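Local structure of VP2 (Primate bocaparvovirus 1, 7L0Y) at residues F74-Y79 / K160-F165; K333-Q338 / N346-A351. The protein builds the T=1 icosahedral capsid of human bocavirus 1, assembling as 60 copies of a shared coat protein. All blocks are in the same frame, centred on the assembly; numbering follows the deposited sequence.

Contact 1: F74-Y79 / K160-F165; sequences FNFNQY and KTWKLF
W162 brings the six-membered end of its indole up against both F74 and F76, and it meets the two phenyl rings in different ways. F74 turns its edge to the indole face, CD1 standing 3.7 Å from CZ3 of W162, with the planes of the two rings 75° apart. Towards F76 the roles reverse: the indole edge enters over the phenyl face, CZ3 of W162 lying 3.9 Å from CE1 of F76 and the planes nearly perpendicular at 84°. With CG anti to the backbone N (chi1 -171°), the indole of W162 reaches across to the 74-79 chain. L164 adds a CH-pi contact, its CD2 lying over a face of F74, 3.9 Å from the ring centroid. Beyond the pair, F39 joins F74 edge-to-face, V452 touches both F74 and W162, and NE1 of W162 is hydrogen-bonded to the carbonyl of D152. No hydrogen bond spans the two segments. The cluster illustrates how T-shaped aromatic pairs can orient rings in a buried interior: cohesion here rests on dispersion and on the attraction of C-H edges to pi faces, while the indole N-H is satisfied by a backbone oxygen outside both segments.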
ATOM      1  N   PHE A  74      88.376  13.257  45.579  1.00 18.48           N
ATOM      2  CA  PHE A  74      87.549  12.951  46.734  1.00 18.48           C
ATOM      3  C   PHE A  74      87.705  11.488  47.113  1.00 18.48           C
ATOM      4  O   PHE A  74      87.641  10.605  46.256  1.00 18.48           O
ATOM      5  CB  PHE A  74      86.079  13.252  46.449  1.00 15.57           C
ATOM      6  CG  PHE A  74      85.783  14.698  46.266  1.00 15.57           C
ATOM      7  CD1 PHE A  74      85.503  15.495  47.347  1.00 15.57           C
ATOM      8  CD2 PHE A  74      85.791  15.268  45.015  1.00 15.57           C
ATOM      9  CE1 PHE A  74      85.256  16.833  47.192  1.00 15.57           C
ATOM     10  CE2 PHE A  74      85.526  16.606  44.856  1.00 15.57           C
ATOM     11  CZ  PHE A  74      85.254  17.388  45.946  1.00 15.57           C
ATOM     12  N   ASN A  75      87.910  11.237  48.399  1.00 21.62           N
ATOM     13  CA  ASN A  75      87.986   9.886  48.938  1.00 21.62           C
ATOM     14  C   ASN A  75      86.902   9.703  49.989  1.00 21.62           C
ATOM     15  O   ASN A  75      86.975  10.286  51.074  1.00 21.62           O
ATOM     16  CB  ASN A  75      89.360   9.612  49.528  1.00 25.81           C
ATOM     17  CG  ASN A  75      89.518   8.187  49.962  1.00 25.81           C
ATOM     18  OD1 ASN A  75      88.876   7.293  49.427  1.00 25.81           O
ATOM     19  ND2 ASN A  75      90.376   7.961  50.937  1.00 25.81           N
ATOM     20  N   PHE A  76      85.903   8.891  49.671  1.00 18.97           N
ATOM     21  CA  PHE A  76      84.805   8.602  50.580  1.00 18.97           C
ATOM     22  C   PHE A  76      84.962   7.290  51.326  1.00 18.97           C
ATOM     23  O   PHE A  76      84.031   6.881  52.018  1.00 18.97           O
ATOM     24  CB  PHE A  76      83.485   8.614  49.822  1.00 18.06           C
ATOM     25  CG  PHE A  76      83.138   9.947  49.283  1.00 18.06           C
ATOM     26  CD1 PHE A  76      82.490  10.871  50.070  1.00 18.06           C
ATOM     27  CD2 PHE A  76      83.502  10.300  48.003  1.00 18.06           C
ATOM     28  CE1 PHE A  76      82.183  12.105  49.575  1.00 18.06           C
ATOM     29  CE2 PHE A  76      83.202  11.530  47.512  1.00 18.06           C
ATOM     30  CZ  PHE A  76      82.542  12.435  48.294  1.00 18.06           C
ATOM     31  N   ASN A  77      86.096   6.606  51.201  1.00 20.10           N
ATOM     32  CA  ASN A  77      86.148   5.212  51.623  1.00 20.10           C
ATOM     33  C   ASN A  77      86.571   5.121  53.090  1.00 20.10           C
ATOM     34  O   ASN A  77      87.748   5.056  53.440  1.00 20.10           O
ATOM     35  CB  ASN A  77      87.105   4.464  50.713  1.00 22.95           C
ATOM     36  CG  ASN A  77      87.070   2.988  50.916  1.00 22.95           C
ATOM     37  OD1 ASN A  77      86.054   2.429  51.295  1.00 22.95           O
ATOM     38  ND2 ASN A  77      88.185   2.340  50.654  1.00 22.95           N
ATOM     39  N   GLN A  78      85.556   5.006  53.940  1.00 18.42           N
ATOM     40  CA  GLN A  78      85.680   4.765  55.367  1.00 18.42           C
ATOM     41  C   GLN A  78      84.281   4.844  55.955  1.00 18.42           C
ATOM     42  O   GLN A  78      83.422   5.525  55.403  1.00 18.42           O
ATOM     43  CB  GLN A  78      86.615   5.779  56.034  1.00 21.27           C
ATOM     44  CG  GLN A  78      86.890   5.516  57.483  1.00 21.27           C
ATOM     45  CD  GLN A  78      87.997   6.362  58.024  1.00 21.27           C
ATOM     46  OE1 GLN A  78      88.728   6.992  57.274  1.00 21.27           O
ATOM     47  NE2 GLN A  78      88.110   6.418  59.342  1.00 21.27           N
ATOM     48  N   TYR A  79      84.067   4.193  57.096  1.00 17.06           N
ATOM     49  CA  TYR A  79      82.734   4.205  57.689  1.00 17.06           C
ATOM     50  C   TYR A  79      82.498   5.460  58.516  1.00 17.06           C
ATOM     51  O   TYR A  79      81.381   5.981  58.548  1.00 17.06           O
ATOM     52  CB  TYR A  79      82.499   2.945  58.521  1.00 17.61           C
ATOM     53  CG  TYR A  79      82.337   1.698  57.694  1.00 17.61           C
ATOM     54  CD1 TYR A  79      81.125   1.389  57.109  1.00 17.61           C
ATOM     55  CD2 TYR A  79      83.383   0.817  57.519  1.00 17.61           C
ATOM     56  CE1 TYR A  79      80.967   0.256  56.365  1.00 17.61           C
ATOM     57  CE2 TYR A  79      83.233  -0.315  56.777  1.00 17.61           C
ATOM     58  CZ  TYR A  79      82.024  -0.591  56.203  1.00 17.61           C
ATOM     59  OH  TYR A  79      81.876  -1.728  55.460  1.00 17.61           O
ATOM     60  N   LYS A 160      84.163  20.191  60.036  1.00 21.16           N
ATOM     61  CA  LYS A 160      85.553  20.366  59.657  1.00 21.16           C
ATOM     62  C   LYS A 160      85.678  20.532  58.152  1.00 21.16           C
ATOM     63  O   LYS A 160      84.908  19.962  57.376  1.00 21.16           O
ATOM     64  CB  LYS A 160      86.391  19.180  60.119  1.00 21.94           C
ATOM     65  CG  LYS A 160      86.424  18.987  61.611  1.00 21.94           C
ATOM     66  CD  LYS A 160      87.098  20.143  62.309  1.00 21.94           C
ATOM     67  CE  LYS A 160      87.230  19.866  63.790  1.00 21.94           C
ATOM     68  NZ  LYS A 160      87.936  20.966  64.490  1.00 21.94           N
ATOM     69  N   THR A 161      86.672  21.301  57.734  1.00 21.43           N
ATOM     70  CA  THR A 161      86.916  21.526  56.318  1.00 21.43           C
ATOM     71  C   THR A 161      87.758  20.387  55.772  1.00 21.43           C
ATOM     72  O   THR A 161      88.701  19.940  56.405  1.00 21.43           O
ATOM     73  CB  THR A 161      87.602  22.882  56.075  1.00 24.06           C
ATOM     74  OG1 THR A 161      86.757  23.923  56.573  1.00 24.06           O
ATOM     75  CG2 THR A 161      87.857  23.120  54.593  1.00 24.06           C
ATOM     76  N   TRP A 162      87.360  19.906  54.605  1.00 19.67           N
ATOM     77  CA  TRP A 162      88.016  18.811  53.931  1.00 19.67           C
ATOM     78  C   TRP A 162      88.984  19.321  52.874  1.00 19.67           C
ATOM     79  O   TRP A 162      88.568  19.896  51.882  1.00 19.67           O
ATOM     80  CB  TRP A 162      86.939  17.943  53.292  1.00 21.22           C
ATOM     81  CG  TRP A 162      87.393  16.654  52.722  1.00 21.22           C
ATOM     82  CD1 TRP A 162      88.623  16.100  52.825  1.00 21.22           C
ATOM     83  CD2 TRP A 162      86.593  15.728  51.992  1.00 21.22           C
ATOM     84  NE1 TRP A 162      88.652  14.898  52.181  1.00 21.22           N
ATOM     85  CE2 TRP A 162      87.413  14.644  51.663  1.00 21.22           C
ATOM     86  CE3 TRP A 162      85.262  15.718  51.574  1.00 21.22           C
ATOM     87  CZ2 TRP A 162      86.950  13.558  50.936  1.00 21.22           C
ATOM     88  CZ3 TRP A 162      84.805  14.640  50.858  1.00 21.22           C
ATOM     89  CH2 TRP A 162      85.647  13.578  50.542  1.00 21.22           C
ATOM     90  N   LYS A 163      90.276  19.106  53.091  1.00 21.10           N
ATOM     91  CA  LYS A 163      91.284  19.523  52.133  1.00 21.10           C
ATOM     92  C   LYS A 163      91.615  18.325  51.276  1.00 21.10           C
ATOM     93  O   LYS A 163      92.017  17.292  51.780  1.00 21.10           O
ATOM     94  CB  LYS A 163      92.564  19.965  52.832  1.00 22.79           C
ATOM     95  CG  LYS A 163      92.384  20.846  54.050  1.00 22.79           C
ATOM     96  CD  LYS A 163      93.731  21.403  54.481  1.00 22.79           C
ATOM     97  CE  LYS A 163      93.626  22.277  55.722  1.00 22.79           C
ATOM     98  NZ  LYS A 163      93.486  21.469  56.964  1.00 22.79           N
ATOM     99  N   LEU A 164      91.437  18.465  49.973  1.00 20.22           N
ATOM    100  CA  LEU A 164      91.721  17.391  49.037  1.00 20.22           C
ATOM    101  C   LEU A 164      93.211  17.147  48.857  1.00 20.22           C
ATOM    102  O   LEU A 164      94.014  18.066  48.927  1.00 20.22           O
ATOM    103  CB  LEU A 164      91.047  17.672  47.698  1.00 17.38           C
ATOM    104  CG  LEU A 164      89.573  17.266  47.625  1.00 17.38           C
ATOM    105  CD1 LEU A 164      88.921  17.156  48.996  1.00 17.38           C
ATOM    106  CD2 LEU A 164      88.788  18.170  46.695  1.00 17.38           C
ATOM    107  N   PHE A 165      93.579  15.896  48.633  1.00 22.60           N
ATOM    108  CA  PHE A 165      94.973  15.557  48.424  1.00 22.60           C
ATOM    109  C   PHE A 165      95.275  15.487  46.945  1.00 22.60           C
ATOM    110  O   PHE A 165      94.386  15.261  46.137  1.00 22.60           O
ATOM    111  CB  PHE A 165      95.307  14.216  49.066  1.00 27.44           C
ATOM    112  CG  PHE A 165      95.642  14.312  50.518  1.00 27.44           C
ATOM    113  CD1 PHE A 165      96.957  14.328  50.932  1.00 27.44           C
ATOM    114  CD2 PHE A 165      94.642  14.383  51.468  1.00 27.44           C
ATOM    115  CE1 PHE A 165      97.272  14.415  52.270  1.00 27.44           C
ATOM    116  CE2 PHE A 165      94.951  14.470  52.810  1.00 27.44           C
ATOM    117  CZ  PHE A 165      96.268  14.485  53.213  1.00 27.44           C
TER

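Contact 2: K333-Q338 / N346-A351; sequences KLQWYQ and NGNIIA
I349 and W336 face each other as the central pair of two short antiparallel strands, and backbone and side chains both join them. The two residues exchange main-chain hydrogen bonds: I349 N donates to W336 O over 2.8 Å, and W336 N returns the bond to I349 O at 3.2 Å. On the side of the sheet they share, the CG2 branch of I349 packs against the benzo part of the indole, 3.6 Å from W336 CZ2. A chi1 of 61° sets CG of W336 between its own backbone N and carbonyl carbon, and the indole then lies back over the neighbouring strand, with I349 O beneath one face towards the rim. The other branch of I349 runs towards Q338, its CD1 lying 3.6 Å from Q338 CG.

Q335 occupies the opposite side with I350 and N348. Its extended chain runs alongside I350 and points the same way, CG lying 3.7 Å from I350 CG1, while Q335 CA directs a C-H towards I349 O at 3.3 Å. Further backbone bonds close both ends: A351 N to L334 O at 2.9 Å, and Q338 N to G347 O at 3.1 Å. G347 has a positive phi of 86°, and at its backbone angles a beta carbon would jam against the carbonyl oxygen of N346, which calls for glycine. Y337, whose ring edge lies beside the G347 carbonyl, hydrogen-bonds through OH to the carbonyl of G344 in the connecting loop.

Q335 and Y337 also form backbone hydrogen bonds to a neighbouring subunit, whose V249 packs on both side chains; W149 of the hairpin's own chain meets the W336 ring. Two consecutive antiparallel strands joined by a loop make this a beta hairpin, here with one strand bonded also to another copy of the coat protein.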
ATOM      1  N   LYS A 333      98.841  -7.660  64.605  1.00 50.45           N
ATOM      2  CA  LYS A 333      97.567  -7.021  64.883  1.00 50.45           C
ATOM      3  C   LYS A 333      97.425  -5.773  64.028  1.00 50.45           C
ATOM      4  O   LYS A 333      98.384  -5.016  63.863  1.00 50.45           O
ATOM      5  CB  LYS A 333      97.452  -6.675  66.363  1.00 52.63           C
ATOM      6  CG  LYS A 333      97.429  -7.886  67.256  1.00 52.63           C
ATOM      7  CD  LYS A 333      97.409  -7.487  68.703  1.00 52.63           C
ATOM      8  CE  LYS A 333      97.369  -8.691  69.606  1.00 52.63           C
ATOM      9  NZ  LYS A 333      97.403  -8.283  71.032  1.00 52.63           N
ATOM     10  N   LEU A 334      96.234  -5.579  63.477  1.00 46.75           N
ATOM     11  CA  LEU A 334      95.929  -4.357  62.756  1.00 46.75           C
ATOM     12  C   LEU A 334      96.016  -3.170  63.704  1.00 46.75           C
ATOM     13  O   LEU A 334      95.454  -3.193  64.799  1.00 46.75           O
ATOM     14  CB  LEU A 334      94.534  -4.451  62.146  1.00 40.73           C
ATOM     15  CG  LEU A 334      94.069  -3.257  61.318  1.00 40.73           C
ATOM     16  CD1 LEU A 334      94.897  -3.140  60.060  1.00 40.73           C
ATOM     17  CD2 LEU A 334      92.594  -3.364  60.991  1.00 40.73           C
ATOM     18  N   GLN A 335      96.730  -2.132  63.289  1.00 46.84           N
ATOM     19  CA  GLN A 335      96.966  -0.995  64.159  1.00 46.84           C
ATOM     20  C   GLN A 335      97.024   0.265  63.313  1.00 46.84           C
ATOM     21  O   GLN A 335      97.565   0.260  62.209  1.00 46.84           O
ATOM     22  CB  GLN A 335      98.257  -1.195  64.952  1.00 50.59           C
ATOM     23  CG  GLN A 335      98.459  -0.247  66.094  1.00 50.59           C
ATOM     24  CD  GLN A 335      99.654  -0.630  66.919  1.00 50.59           C
ATOM     25  OE1 GLN A 335     100.295  -1.644  66.664  1.00 50.59           O
ATOM     26  NE2 GLN A 335      99.962   0.174  67.920  1.00 50.59           N
ATOM     27  N   TRP A 336      96.444   1.340  63.827  1.00 46.21           N
ATOM     28  CA  TRP A 336      96.430   2.594  63.090  1.00 46.21           C
ATOM     29  C   TRP A 336      96.443   3.741  64.084  1.00 46.21           C
ATOM     30  O   TRP A 336      96.384   3.536  65.294  1.00 46.21           O
ATOM     31  CB  TRP A 336      95.216   2.679  62.166  1.00 44.61           C
ATOM     32  CG  TRP A 336      93.918   2.635  62.884  1.00 44.61           C
ATOM     33  CD1 TRP A 336      93.176   3.693  63.288  1.00 44.61           C
ATOM     34  CD2 TRP A 336      93.213   1.467  63.302  1.00 44.61           C
ATOM     35  NE1 TRP A 336      92.048   3.265  63.925  1.00 44.61           N
ATOM     36  CE2 TRP A 336      92.046   1.898  63.947  1.00 44.61           C
ATOM     37  CE3 TRP A 336      93.453   0.098  63.186  1.00 44.61           C
ATOM     38  CZ2 TRP A 336      91.120   1.012  64.472  1.00 44.61           C
ATOM     39  CZ3 TRP A 336      92.543  -0.775  63.711  1.00 44.61           C
ATOM     40  CH2 TRP A 336      91.387  -0.320  64.345  1.00 44.61           C
ATOM     41  N   TYR A 337      96.513   4.955  63.554  1.00 49.03           N
ATOM     42  CA  TYR A 337      96.347   6.163  64.344  1.00 49.03           C
ATOM     43  C   TYR A 337      94.997   6.784  64.034  1.00 49.03           C
ATOM     44  O   TYR A 337      94.540   6.741  62.889  1.00 49.03           O
ATOM     45  CB  TYR A 337      97.454   7.184  64.080  1.00 52.18           C
ATOM     46  CG  TYR A 337      98.822   6.750  64.524  1.00 52.18           C
ATOM     47  CD1 TYR A 337      99.139   6.699  65.866  1.00 52.18           C
ATOM     48  CD2 TYR A 337      99.818   6.471  63.607  1.00 52.18           C
ATOM     49  CE1 TYR A 337     100.378   6.319  66.284  1.00 52.18           C
ATOM     50  CE2 TYR A 337     101.074   6.107  64.018  1.00 52.18           C
ATOM     51  CZ  TYR A 337     101.347   6.028  65.359  1.00 52.18           C
ATOM     52  OH  TYR A 337     102.593   5.657  65.787  1.00 52.18           O
ATOM     53  N   GLN A 338      94.360   7.350  65.057  1.00 49.90           N
ATOM     54  CA  GLN A 338      93.134   8.106  64.845  1.00 49.90           C
ATOM     55  C   GLN A 338      93.381   9.447  64.187  1.00 49.90           C
ATOM     56  O   GLN A 338      92.483   9.974  63.528  1.00 49.90           O
ATOM     57  CB  GLN A 338      92.407   8.322  66.168  1.00 45.25           C
ATOM     58  CG  GLN A 338      91.662   7.116  66.658  1.00 45.25           C
ATOM     59  CD  GLN A 338      90.550   6.740  65.717  1.00 45.25           C
ATOM     60  OE1 GLN A 338      89.858   7.603  65.187  1.00 45.25           O
ATOM     61  NE2 GLN A 338      90.375   5.452  65.493  1.00 45.25           N
ATOM     62  N   ASN A 346     101.246   7.159  71.143  1.00 59.71           N
ATOM     63  CA  ASN A 346     100.198   8.139  71.361  1.00 59.71           C
ATOM     64  C   ASN A 346      99.239   8.124  70.180  1.00 59.71           C
ATOM     65  O   ASN A 346      99.654   8.334  69.037  1.00 59.71           O
ATOM     66  CB  ASN A 346     100.791   9.536  71.540  1.00 65.24           C
ATOM     67  CG  ASN A 346      99.775  10.538  72.037  1.00 65.24           C
ATOM     68  OD1 ASN A 346      98.873  10.196  72.797  1.00 65.24           O
ATOM     69  ND2 ASN A 346      99.905  11.781  71.593  1.00 65.24           N
ATOM     70  N   GLY A 347      97.963   7.875  70.458  1.00 54.17           N
ATOM     71  CA  GLY A 347      96.940   7.979  69.442  1.00 54.17           C
ATOM     72  C   GLY A 347      96.739   6.748  68.594  1.00 54.17           C
ATOM     73  O   GLY A 347      96.061   6.825  67.569  1.00 54.17           O
ATOM     74  N   ASN A 348      97.296   5.612  68.994  1.00 52.65           N
ATOM     75  CA  ASN A 348      97.246   4.389  68.210  1.00 52.65           C
ATOM     76  C   ASN A 348      96.196   3.444  68.770  1.00 52.65           C
ATOM     77  O   ASN A 348      96.005   3.371  69.986  1.00 52.65           O
ATOM     78  CB  ASN A 348      98.612   3.708  68.185  1.00 53.25           C
ATOM     79  CG  ASN A 348      99.144   3.444  69.564  1.00 53.25           C
ATOM     80  OD1 ASN A 348      98.709   4.063  70.529  1.00 53.25           O
ATOM     81  ND2 ASN A 348     100.075   2.514  69.675  1.00 53.25           N
ATOM     82  N   ILE A 349      95.521   2.724  67.884  1.00 49.35           N
ATOM     83  CA  ILE A 349      94.501   1.759  68.267  1.00 49.35           C
ATOM     84  C   ILE A 349      94.899   0.397  67.736  1.00 49.35           C
ATOM     85  O   ILE A 349      95.089   0.216  66.530  1.00 49.35           O
ATOM     86  CB  ILE A 349      93.107   2.165  67.771  1.00 47.90           C
ATOM     87  CG1 ILE A 349      92.613   3.358  68.581  1.00 47.90           C
ATOM     88  CG2 ILE A 349      92.147   1.008  67.883  1.00 47.90           C
ATOM     89  CD1 ILE A 349      91.324   3.876  68.143  1.00 47.90           C
ATOM     90  N   ILE A 350      95.013  -0.556  68.645  1.00 48.98           N
ATOM     91  CA  ILE A 350      95.374  -1.926  68.332  1.00 48.98           C
ATOM     92  C   ILE A 350      94.098  -2.750  68.313  1.00 48.98           C
ATOM     93  O   ILE A 350      93.306  -2.695  69.258  1.00 48.98           O
ATOM     94  CB  ILE A 350      96.359  -2.476  69.370  1.00 51.34           C
ATOM     95  CG1 ILE A 350      97.583  -1.571  69.461  1.00 51.34           C
ATOM     96  CG2 ILE A 350      96.773  -3.869  68.994  1.00 51.34           C
ATOM     97  CD1 ILE A 350      98.483  -1.889  70.609  1.00 51.34           C
ATOM     98  N   ALA A 351      93.893  -3.510  67.245  1.00 46.04           N
ATOM     99  CA  ALA A 351      92.730  -4.379  67.184  1.00 46.04           C
ATOM    100  C   ALA A 351      92.837  -5.480  68.229  1.00 46.04           C
ATOM    101  O   ALA A 351      93.889  -6.097  68.404  1.00 46.04           O
ATOM    102  CB  ALA A 351      92.581  -4.979  65.791  1.00 43.84           C
TER

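In the fold
Contact 1 closes before contact 2 opens along the chain; their centres lie 20 Å apart, and their nearest atoms, about 6 Å apart, do not touch. Contact 1 belongs to the interior of the coat-protein jelly roll, where the end of strand 71-74 meets strand 161-169 and side chains from strands 95-118, 424-429 and 446-462 close in. Contact 2 is a separate two-stranded hairpin, 335-337 with 348-350, in the long insertion between core strands 215-232 and 424-429, consistent with the GH loop of parvovirus capsids. Both touch the same neighbouring subunit. One chain thus couples a packed barrel interior to loop elements that help knit subunits into the shell.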